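Local coordinates for protein probable ferredoxin-dependent nitrite reductase NirA (Mycobacterium tuberculosis, PDB 1ZJ8) that reduces sulfite to sulfide with a siroheme and a [4Fe-4S] cluster, probably taking its electrons from ferredoxin, at residues 90-95 with 436-441; 156-161 with 166-171; 291-296 with 306-311; 509-514 with 550-555. All blocks are in the same frame, centred on the assembly; numbering follows the deposited sequence.

Contact 1 of 4, residues 90-95 with 436-441; sequences TWTGDD and LSFAET. With SF4 (iron/sulfur cluster), chain D.
Thr92 has chi1 at -60°, which sets CG2 anti to the backbone N and points it at the 436-441 loop, while Phe438, with chi1 at -56°, swings its ring round to meet that methyl. The 436-441 loop belongs to the [4Fe-4S] binding region of the siroheme reductase fold, where the cysteine pair Cys428 and Cys434 precedes it and Cys474 and Cys478 follow. CG2 of Thr92 comes 3.4 Å from Phe438 CE1, an oblique approach to the ring. The same methyl lies 3.6 Å from Leu436 C, so it is packed against backbone as well as aromatic carbon. Beside it, the hydroxyl of Thr92 donates to the backbone of the cluster loop and also bonds to Arg83 NH2, so two partners fix its rotation. On the cluster side of this loop, Ser437 lies against S2 of the iron-sulfur cluster, CB to S2 3.2 Å as modelled, and Leu436 touches the siroheme. Thr92 therefore joins the loop after strand 79-83 to the loop that lines the cofactor site. Its OG1 meets Ser437 O at 2.9 Å from above the carbonyl plane, 35° out of it.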
# COMPACT_ATOMS: atom_id res chain seq x y z
N THR A 90 -22.51 10.06 7.53
CA THR A 90 -23.03 11.36 7.97
C THR A 90 -22.04 12.12 8.85
O THR A 90 -21.90 13.34 8.73
CB THR A 90 -24.31 11.15 8.80
OG1 THR A 90 -25.08 10.07 8.24
CG2 THR A 90 -25.14 12.45 8.87
N TRP A 91 -21.36 11.38 9.74
CA TRP A 91 -20.53 11.97 10.79
C TRP A 91 -19.09 12.23 10.37
O TRP A 91 -18.38 12.99 11.02
CB TRP A 91 -20.53 11.03 12.00
CG TRP A 91 -21.88 10.91 12.65
CD1 TRP A 91 -22.85 9.96 12.41
CD2 TRP A 91 -22.43 11.80 13.64
NE1 TRP A 91 -23.96 10.20 13.20
CE2 TRP A 91 -23.72 11.32 13.96
CE3 TRP A 91 -21.94 12.95 14.29
CZ2 TRP A 91 -24.54 11.96 14.90
CZ3 TRP A 91 -22.75 13.58 15.22
CH2 TRP A 91 -24.04 13.08 15.52
N THR A 92 -18.68 11.60 9.28
CA THR A 92 -17.31 11.72 8.80
C THR A 92 -17.02 13.16 8.32
O THR A 92 -17.71 13.71 7.44
CB THR A 92 -17.05 10.67 7.67
OG1 THR A 92 -17.24 9.35 8.20
CG2 THR A 92 -15.63 10.80 7.11
N GLY A 93 -15.99 13.76 8.90
CA GLY A 93 -15.64 15.15 8.62
C GLY A 93 -14.67 15.62 9.68
O GLY A 93 -14.67 15.10 10.80
N ASP A 94 -13.84 16.60 9.32
CA ASP A 94 -12.81 17.13 10.22
C ASP A 94 -13.41 17.76 11.51
O ASP A 94 -12.78 17.74 12.58
CB ASP A 94 -11.89 18.12 9.46
CG ASP A 94 -11.08 17.43 8.35
OD1 ASP A 94 -11.69 16.94 7.37
OD2 ASP A 94 -9.83 17.39 8.45
N ASP A 95 -14.63 18.28 11.39
CA ASP A 95 -15.35 18.89 12.52
C ASP A 95 -15.81 17.92 13.64
O ASP A 95 -16.06 18.36 14.76
CB ASP A 95 -16.56 19.73 12.03
CG ASP A 95 -17.18 19.19 10.73
OD1 ASP A 95 -16.66 19.52 9.63
OD2 ASP A 95 -18.20 18.44 10.82
N LEU A 436 -12.06 8.32 8.18
CA LEU A 436 -12.32 9.12 6.97
C LEU A 436 -13.21 8.45 5.91
O LEU A 436 -13.40 9.01 4.82
CB LEU A 436 -11.00 9.55 6.34
CG LEU A 436 -9.99 10.12 7.32
CD1 LEU A 436 -8.70 10.49 6.57
CD2 LEU A 436 -10.56 11.32 8.09
N SER A 437 -13.76 7.28 6.25
CA SER A 437 -14.59 6.47 5.33
C SER A 437 -16.07 6.80 5.36
O SER A 437 -16.62 7.12 6.42
CB SER A 437 -14.46 4.98 5.69
OG SER A 437 -13.97 4.86 7.03
N PHE A 438 -16.71 6.68 4.21
CA PHE A 438 -18.17 6.84 4.09
C PHE A 438 -18.85 5.47 3.92
O PHE A 438 -20.08 5.35 4.05
CB PHE A 438 -18.51 7.78 2.92
CG PHE A 438 -17.85 9.10 3.03
CD1 PHE A 438 -18.13 9.93 4.12
CD2 PHE A 438 -16.92 9.52 2.09
CE1 PHE A 438 -17.51 11.17 4.26
CE2 PHE A 438 -16.29 10.77 2.21
CZ PHE A 438 -16.58 11.60 3.31
N ALA A 439 -18.05 4.43 3.67
CA ALA A 439 -18.57 3.09 3.44
C ALA A 439 -17.69 1.99 4.01
O ALA A 439 -16.50 2.19 4.33
CB ALA A 439 -18.79 2.85 1.95
N GLU A 440 -18.32 0.83 4.10
CA GLU A 440 -17.68 -0.38 4.56
C GLU A 440 -17.03 -1.09 3.36
O GLU A 440 -17.59 -1.18 2.28
CB GLU A 440 -18.72 -1.27 5.26
CG GLU A 440 -18.14 -2.50 5.90
CD GLU A 440 -16.98 -2.16 6.81
OE1 GLU A 440 -17.26 -1.54 7.86
OE2 GLU A 440 -15.79 -2.49 6.47
N THR A 441 -15.82 -1.58 3.57
CA THR A 441 -15.02 -2.11 2.47
C THR A 441 -14.44 -3.50 2.76
O THR A 441 -14.70 -4.43 1.99
CB THR A 441 -13.85 -1.15 2.14
OG1 THR A 441 -13.17 -0.80 3.35
CG2 THR A 441 -14.37 0.10 1.48
FE1 SF4 D . -10.16 6.35 2.96
FE2 SF4 D . -7.93 4.80 3.20
FE3 SF4 D . -9.72 4.95 5.25
FE4 SF4 D . -10.18 3.57 2.95
S1 SF4 D . -8.60 3.09 4.54
S2 SF4 D . -11.68 5.00 4.01
S3 SF4 D . -9.28 4.95 1.35
S4 SF4 D . -8.44 6.69 4.45

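Contact 2 of 4, residues 156-161 with 166-171; sequences EIWRRL and LQTTEA
Leu161 and Leu166 bring their CA atoms to 5.0 Å as the chain leaves helix 154-162 and doubles back, and Leu166 N donates to Leu161 O at 2.9 Å. A type II beta turn from Thr168 to Ala171 then carries the loop onward. Beside the backbone bond the two leucines pack through their beta carbons, Leu161 CB to Leu166 CB at 4.2 Å. The polar part of the contact lies one turn further back on the helix, where Trp158 NE1 donates to Thr168 OG1 at 3.0 Å. The oxygen is tilted 21° from the indole plane and the N-H...acceptor angle is 148°, so the bond is somewhat bent. Chi1 of Thr168 is 64°, which tucks OG1 between the backbone N and the carbonyl carbon and leaves CG2 beside the N. That methyl reaches the indole edge and Leu161 CD1, the latter at 4.1 Å. The hydroxyl is also bonded to Trp77 O, which can only accept; OG1 thus relays between the indole N-H and that carbonyl, and this buried polar atom is satisfied by two partners. Trp158 in turn meets the Trp77 ring and has a cation-pi contact with Arg50. Leu161 packs on Leu124 of helix 118-131. Running strand 104-109, helix 118-131, strands 135-138 and 144-149, then helix 154-162, the chain follows the beta-alpha-beta-beta-alpha order of a ferredoxin-like half domain, and this contact folds the exit loop onto its last helix.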
# COMPACT_ATOMS: atom_id res chain seq x y z
N GLU A 156 5.26 -3.28 25.62
CA GLU A 156 5.36 -4.75 25.63
C GLU A 156 5.48 -5.27 24.19
O GLU A 156 6.32 -6.12 23.89
CB GLU A 156 4.13 -5.38 26.31
CG GLU A 156 4.43 -6.55 27.27
CD GLU A 156 4.75 -7.87 26.58
OE1 GLU A 156 5.61 -7.88 25.68
OE2 GLU A 156 4.17 -8.92 26.97
N ILE A 157 4.64 -4.75 23.31
CA ILE A 157 4.66 -5.14 21.92
C ILE A 157 6.03 -4.83 21.31
O ILE A 157 6.69 -5.73 20.76
CB ILE A 157 3.51 -4.47 21.12
CG1 ILE A 157 2.16 -5.04 21.60
CG2 ILE A 157 3.71 -4.67 19.62
CD1 ILE A 157 0.95 -4.25 21.16
N TRP A 158 6.46 -3.57 21.45
CA TRP A 158 7.75 -3.10 20.88
C TRP A 158 8.91 -4.00 21.26
O TRP A 158 9.85 -4.21 20.50
CB TRP A 158 8.06 -1.67 21.34
CG TRP A 158 7.37 -0.59 20.53
CD1 TRP A 158 6.90 -0.68 19.24
CD2 TRP A 158 7.13 0.75 20.95
NE1 TRP A 158 6.37 0.52 18.84
CE2 TRP A 158 6.49 1.42 19.87
CE3 TRP A 158 7.38 1.47 22.13
CZ2 TRP A 158 6.10 2.76 19.94
CZ3 TRP A 158 6.99 2.79 22.20
CH2 TRP A 158 6.36 3.43 21.11
N ARG A 159 8.80 -4.55 22.45
CA ARG A 159 9.82 -5.40 23.00
C ARG A 159 9.83 -6.79 22.32
O ARG A 159 10.90 -7.31 21.97
CB ARG A 159 9.59 -5.47 24.51
CG ARG A 159 10.85 -5.51 25.36
CD ARG A 159 10.96 -6.82 26.12
NE ARG A 159 9.70 -7.15 26.81
CZ ARG A 159 8.97 -8.26 26.62
NH1 ARG A 159 9.37 -9.22 25.77
NH2 ARG A 159 7.84 -8.43 27.32
N ARG A 160 8.65 -7.39 22.12
CA ARG A 160 8.54 -8.67 21.38
C ARG A 160 8.85 -8.52 19.89
O ARG A 160 9.44 -9.40 19.27
CB ARG A 160 7.14 -9.28 21.51
CG ARG A 160 6.66 -9.49 22.92
CD ARG A 160 5.73 -10.68 23.04
NE ARG A 160 4.64 -10.41 23.99
CZ ARG A 160 3.75 -11.31 24.42
NH1 ARG A 160 3.79 -12.57 24.00
NH2 ARG A 160 2.80 -10.94 25.26
N LEU A 161 8.41 -7.40 19.31
CA LEU A 161 8.68 -7.09 17.91
C LEU A 161 10.16 -6.92 17.65
O LEU A 161 10.70 -7.45 16.68
CB LEU A 161 8.02 -5.78 17.52
CG LEU A 161 6.51 -5.81 17.39
CD1 LEU A 161 6.06 -4.39 17.10
CD2 LEU A 161 6.07 -6.78 16.29
N LEU A 166 11.82 -6.43 14.20
CA LEU A 166 10.75 -5.60 13.66
C LEU A 166 10.56 -4.32 14.46
O LEU A 166 10.82 -4.27 15.65
CB LEU A 166 9.45 -6.39 13.58
CG LEU A 166 9.46 -7.57 12.60
CD1 LEU A 166 8.47 -8.65 13.01
CD2 LEU A 166 9.17 -7.07 11.18
N GLN A 167 10.08 -3.28 13.78
CA GLN A 167 9.87 -1.97 14.36
C GLN A 167 8.63 -1.31 13.72
O GLN A 167 8.10 -1.80 12.71
CB GLN A 167 11.11 -1.09 14.17
CG GLN A 167 11.69 -1.05 12.74
CD GLN A 167 12.84 -0.02 12.58
OE1 GLN A 167 12.71 1.14 12.98
NE2 GLN A 167 13.96 -0.46 12.01
N THR A 168 8.15 -0.23 14.33
CA THR A 168 7.02 0.53 13.80
C THR A 168 7.48 1.92 13.40
O THR A 168 6.66 2.80 13.16
CB THR A 168 5.83 0.62 14.83
OG1 THR A 168 6.20 1.35 16.01
CG2 THR A 168 5.35 -0.77 15.24
N THR A 169 8.80 2.11 13.32
CA THR A 169 9.35 3.44 13.11
C THR A 169 8.96 4.06 11.76
O THR A 169 9.16 3.46 10.70
CB THR A 169 10.89 3.42 13.18
OG1 THR A 169 11.32 2.76 14.39
CG2 THR A 169 11.46 4.86 13.11
N GLU A 170 8.42 5.27 11.81
CA GLU A 170 8.09 6.04 10.62
C GLU A 170 7.18 5.22 9.70
O GLU A 170 7.23 5.36 8.47
CB GLU A 170 9.37 6.54 9.89
CG GLU A 170 10.10 7.72 10.59
CD GLU A 170 11.54 7.98 10.10
OE1 GLU A 170 12.40 7.07 10.19
OE2 GLU A 170 11.85 9.10 9.65
N ALA A 171 6.34 4.38 10.31
CA ALA A 171 5.36 3.57 9.58
C ALA A 171 4.19 4.46 9.18
O ALA A 171 3.59 4.27 8.12
CB ALA A 171 4.86 2.41 10.43

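Contact 3 of 4, residues 291-296 with 306-311; sequences YGYRRL and IKDWGI
The indole of Trp309 turns its edge toward the face of Tyr291 in an offset T-shaped pair: the planes stand 77° apart and the centroids of the phenol and the six-membered indole ring are separated by 5.3 Å. The touching atoms are CZ2 and CH2 of Trp309, which meet CB, CG and CD2 of Tyr291, with Tyr291 CD2 lying near the indole plane at its edge. Both rings leave their backbones alike, with CG anti to the carbonyl carbon, chi1 -72° in Tyr291 and nearly the same in Trp309. The phenol hydroxyl of Tyr291 is directed elsewhere, to Glu321. These residues belong to two successive helices joined by a loop in the first of the chain's two nitrite and sulphite reductase 4Fe-4S domains: Tyr291 ends helix 277-291, and Trp309 ends helix 302-309, after which Gly310 turns into helix 311-323 with positive phi. Trp309 also packs on Phe314 and Val317 of that last helix. The intervening loop is tied to the same helix end by a hydrogen bond from Tyr293 OH to Asp308 OD2, whose exact length carries no weight at this resolution. The carboxylate oxygen sits at the edge of the Tyr293 ring and is met on its anti side, 21° out of the carboxylate plane.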
# COMPACT_ATOMS: atom_id res chain seq x y z
N TYR A 291 12.73 21.37 -0.85
CA TYR A 291 11.96 22.11 -1.86
C TYR A 291 10.47 21.72 -1.98
O TYR A 291 9.71 22.35 -2.73
CB TYR A 291 12.61 21.92 -3.24
CG TYR A 291 13.94 22.65 -3.46
CD1 TYR A 291 15.14 22.15 -2.94
CD2 TYR A 291 13.99 23.82 -4.25
CE1 TYR A 291 16.35 22.81 -3.17
CE2 TYR A 291 15.18 24.48 -4.49
CZ TYR A 291 16.36 23.98 -3.95
OH TYR A 291 17.53 24.65 -4.20
N GLY A 292 10.04 20.68 -1.26
CA GLY A 292 8.63 20.33 -1.21
C GLY A 292 7.79 21.39 -0.53
O GLY A 292 8.25 22.05 0.41
N TYR A 293 6.55 21.55 -0.99
CA TYR A 293 5.65 22.58 -0.46
C TYR A 293 5.18 22.23 0.96
O TYR A 293 4.94 21.06 1.26
CB TYR A 293 4.45 22.75 -1.40
CG TYR A 293 4.83 23.00 -2.84
CD1 TYR A 293 5.97 23.74 -3.18
CD2 TYR A 293 4.04 22.53 -3.88
CE1 TYR A 293 6.31 23.99 -4.51
CE2 TYR A 293 4.37 22.79 -5.23
CZ TYR A 293 5.51 23.52 -5.54
OH TYR A 293 5.86 23.77 -6.85
N ARG A 294 5.08 23.24 1.83
CA ARG A 294 4.69 23.03 3.24
C ARG A 294 3.64 24.07 3.69
O ARG A 294 3.60 24.49 4.86
CB ARG A 294 5.93 23.04 4.16
CG ARG A 294 7.07 22.09 3.71
CD ARG A 294 8.34 22.24 4.54
NE ARG A 294 8.35 21.36 5.70
CZ ARG A 294 9.23 20.38 5.94
NH1 ARG A 294 10.24 20.14 5.10
NH2 ARG A 294 9.12 19.65 7.05
N ARG A 295 2.77 24.43 2.75
CA ARG A 295 1.75 25.45 2.94
C ARG A 295 0.34 24.84 2.99
O ARG A 295 -0.27 24.78 4.06
CB ARG A 295 1.88 26.48 1.81
CG ARG A 295 0.93 27.64 1.92
CD ARG A 295 1.16 28.60 0.78
NE ARG A 295 0.74 28.02 -0.50
CZ ARG A 295 -0.51 28.02 -0.96
NH1 ARG A 295 -1.50 28.55 -0.25
NH2 ARG A 295 -0.78 27.47 -2.14
N LEU A 296 -0.18 24.40 1.85
CA LEU A 296 -1.44 23.66 1.81
C LEU A 296 -1.18 22.18 2.14
O LEU A 296 -0.36 21.53 1.49
CB LEU A 296 -2.13 23.77 0.44
CG LEU A 296 -2.66 25.15 -0.00
CD1 LEU A 296 -3.23 25.14 -1.44
CD2 LEU A 296 -3.69 25.69 0.99
N ILE A 306 6.93 18.03 -8.63
CA ILE A 306 7.34 17.43 -9.91
C ILE A 306 6.45 17.88 -11.04
O ILE A 306 6.91 18.00 -12.17
CB ILE A 306 7.30 15.88 -9.86
CG1 ILE A 306 8.14 15.34 -8.69
CG2 ILE A 306 7.75 15.31 -11.20
CD1 ILE A 306 9.63 15.67 -8.75
N LYS A 307 5.17 18.13 -10.75
CA LYS A 307 4.27 18.69 -11.77
C LYS A 307 4.71 20.11 -12.18
O LYS A 307 4.78 20.43 -13.37
CB LYS A 307 2.81 18.71 -11.31
CG LYS A 307 1.84 18.68 -12.48
CD LYS A 307 0.59 19.49 -12.19
CE LYS A 307 -0.48 19.23 -13.22
NZ LYS A 307 -1.80 19.63 -12.69
N ASP A 308 5.01 20.95 -11.19
CA ASP A 308 5.44 22.33 -11.44
C ASP A 308 6.79 22.42 -12.15
O ASP A 308 6.87 22.97 -13.25
CB ASP A 308 5.46 23.10 -10.11
CG ASP A 308 4.07 23.37 -9.58
OD1 ASP A 308 3.16 23.61 -10.41
OD2 ASP A 308 3.87 23.35 -8.33
N TRP A 309 7.84 21.86 -11.53
CA TRP A 309 9.21 21.89 -12.07
C TRP A 309 9.41 21.24 -13.44
O TRP A 309 10.05 21.80 -14.33
CB TRP A 309 10.16 21.17 -11.12
CG TRP A 309 10.52 21.95 -9.91
CD1 TRP A 309 9.93 23.10 -9.45
CD2 TRP A 309 11.56 21.63 -8.97
NE1 TRP A 309 10.55 23.52 -8.30
CE2 TRP A 309 11.55 22.63 -7.98
CE3 TRP A 309 12.51 20.60 -8.88
CZ2 TRP A 309 12.44 22.63 -6.90
CZ3 TRP A 309 13.38 20.59 -7.80
CH2 TRP A 309 13.35 21.60 -6.83
N GLY A 310 8.88 20.02 -13.58
CA GLY A 310 9.24 19.14 -14.69
C GLY A 310 10.47 18.32 -14.32
O GLY A 310 11.27 18.72 -13.47
N ILE A 311 10.62 17.17 -14.98
CA ILE A 311 11.75 16.25 -14.72
C ILE A 311 13.14 16.87 -14.98
O ILE A 311 14.02 16.75 -14.14
CB ILE A 311 11.57 14.93 -15.54
CG1 ILE A 311 10.64 13.96 -14.80
CG2 ILE A 311 12.91 14.25 -15.83
CD1 ILE A 311 11.30 13.17 -13.65

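Contact 4 of 4, residues 509-514 with 550-555; sequences GGHLGL and GERFAQ
The imidazole of His511 has Arg552 NH2 over the centre of one face, 4.1 Å above the plane, and two carbonyl oxygens at its edges, Gly509 O and Leu514 O, both close to the ring plane. These edge bonds come from the histidine's own loop: ND1 to Gly509 O is long and weak at 3.5 Å, and NE2 to Leu514 O, 3.0 Å, is weak because it is bent to 122°. A neutral ring has one N-H to give, so the two could act together only if the imidazole were doubly protonated. The carbonyl oxygens would probably favour that charged form and the guanidinium over the face would oppose it, which leaves the protonation undecided. Chi1 of 64° sets CG between the backbone N and the carbonyl carbon and turns the ring toward 550-555. Ala554 supplies the apolar part. Its CB comes obliquely to the imidazole, 4.0 Å from His511 ND1, and also approaches Gly509 O at 3.6 Å. The backbones are close here, Gly509 CA lying 4.1 Å from Ala554 CA, and with phi at 87° Gly509 turns the chain just where the helix comes nearest. The two segments are thus joined by packing alone. Nearby, Glu551, just ahead of the helix, forms a salt bridge with Arg559 at its far end. Strands 500-508 and 520-528 are antiparallel neighbours in the C-terminal mixed sheet, so 509-514 starts the long connection of a beta hairpin; Arg552, at the N-cap position, and Ala554 in the first turn set the start of helix 553-559 against it.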
# COMPACT_ATOMS: atom_id res chain seq x y z
N GLY A 509 -11.56 0.97 -16.03
CA GLY A 509 -10.49 0.81 -17.02
C GLY A 509 -9.09 1.31 -16.66
O GLY A 509 -8.24 1.46 -17.53
N GLY A 510 -8.82 1.53 -15.37
CA GLY A 510 -7.46 1.90 -14.92
C GLY A 510 -6.46 0.75 -14.97
O GLY A 510 -6.84 -0.42 -14.84
N HIS A 511 -5.19 1.06 -15.17
CA HIS A 511 -4.15 0.05 -15.14
C HIS A 511 -2.77 0.69 -15.12
O HIS A 511 -2.58 1.81 -15.59
CB HIS A 511 -4.25 -0.86 -16.37
CG HIS A 511 -4.00 -0.16 -17.67
ND1 HIS A 511 -4.99 0.52 -18.35
CD2 HIS A 511 -2.89 -0.07 -18.44
CE1 HIS A 511 -4.50 1.01 -19.48
NE2 HIS A 511 -3.22 0.68 -19.55
N LEU A 512 -1.80 -0.04 -14.58
CA LEU A 512 -0.41 0.33 -14.68
C LEU A 512 0.22 -0.51 -15.79
O LEU A 512 -0.50 -1.10 -16.60
CB LEU A 512 0.28 0.13 -13.33
CG LEU A 512 -0.28 0.92 -12.13
CD1 LEU A 512 0.62 0.71 -10.94
CD2 LEU A 512 -0.41 2.41 -12.44
N GLY A 513 1.54 -0.56 -15.84
CA GLY A 513 2.22 -1.35 -16.86
C GLY A 513 2.23 -0.66 -18.20
O GLY A 513 2.55 0.52 -18.29
N LEU A 514 1.86 -1.38 -19.25
CA LEU A 514 1.86 -0.80 -20.61
C LEU A 514 0.76 0.24 -20.78
O LEU A 514 -0.42 -0.03 -20.51
CB LEU A 514 1.70 -1.88 -21.68
CG LEU A 514 1.85 -1.37 -23.12
CD1 LEU A 514 3.06 -0.42 -23.28
CD2 LEU A 514 1.95 -2.57 -24.07
N GLY A 550 -10.24 -11.83 -27.59
CA GLY A 550 -8.93 -11.61 -26.98
C GLY A 550 -8.77 -10.24 -26.33
O GLY A 550 -7.67 -9.88 -25.91
N GLU A 551 -9.87 -9.49 -26.23
CA GLU A 551 -9.81 -8.09 -25.80
C GLU A 551 -9.79 -7.97 -24.28
O GLU A 551 -10.55 -8.64 -23.59
CB GLU A 551 -10.99 -7.28 -26.34
CG GLU A 551 -10.75 -5.77 -26.26
CD GLU A 551 -11.97 -4.94 -26.61
OE1 GLU A 551 -13.09 -5.49 -26.63
OE2 GLU A 551 -11.81 -3.72 -26.86
N ARG A 552 -8.95 -7.09 -23.77
CA ARG A 552 -8.93 -6.80 -22.33
C ARG A 552 -10.08 -5.87 -21.94
O ARG A 552 -10.62 -5.14 -22.77
CB ARG A 552 -7.58 -6.21 -21.90
CG ARG A 552 -6.50 -7.28 -21.60
CD ARG A 552 -5.08 -6.70 -21.55
NE ARG A 552 -5.03 -5.37 -20.93
CZ ARG A 552 -4.61 -4.23 -21.51
NH1 ARG A 552 -4.17 -4.23 -22.77
NH2 ARG A 552 -4.62 -3.09 -20.81
N PHE A 553 -10.46 -5.93 -20.67
CA PHE A 553 -11.53 -5.12 -20.12
C PHE A 553 -11.27 -3.60 -20.27
O PHE A 553 -12.17 -2.84 -20.65
CB PHE A 553 -11.75 -5.49 -18.65
CG PHE A 553 -13.00 -4.92 -18.07
CD1 PHE A 553 -14.19 -5.60 -18.16
CD2 PHE A 553 -12.99 -3.68 -17.45
CE1 PHE A 553 -15.36 -5.06 -17.64
CE2 PHE A 553 -14.13 -3.14 -16.94
CZ PHE A 553 -15.32 -3.83 -17.03
N ALA A 554 -10.04 -3.18 -19.97
CA ALA A 554 -9.65 -1.76 -20.08
C ALA A 554 -9.74 -1.21 -21.51
O ALA A 554 -9.91 -0.01 -21.71
CB ALA A 554 -8.25 -1.54 -19.52
N GLN A 555 -9.63 -2.09 -22.50
CA GLN A 555 -9.81 -1.71 -23.90
C GLN A 555 -11.28 -1.61 -24.32
O GLN A 555 -11.65 -0.68 -25.01
CB GLN A 555 -9.06 -2.67 -24.81
CG GLN A 555 -7.57 -2.44 -24.77
CD GLN A 555 -6.79 -3.50 -25.50
OE1 GLN A 555 -7.32 -4.18 -26.40
NE2 GLN A 555 -5.53 -3.67 -25.12

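From the N terminus, the 90-95 loop is the first half of contact 1, whose partner, the cluster loop at 436-441, comes 341 residues later. Contacts 2 and 3 both fall within that span, one after the other: contact 2 closes a short return behind helix 154-162, and contact 3 closes the loop between helices 277-291 and 302-309. Contact 4 opens only after contact 1 has closed, and fixes the hairpin connection to the C-terminal helix 553-559. No two contacts interleave along the chain. None touch in space either: the nearest atoms of contacts 2 and 3 are about 11 Å apart, and contacts 2 and 4 lie on opposite sides of the chain's centre.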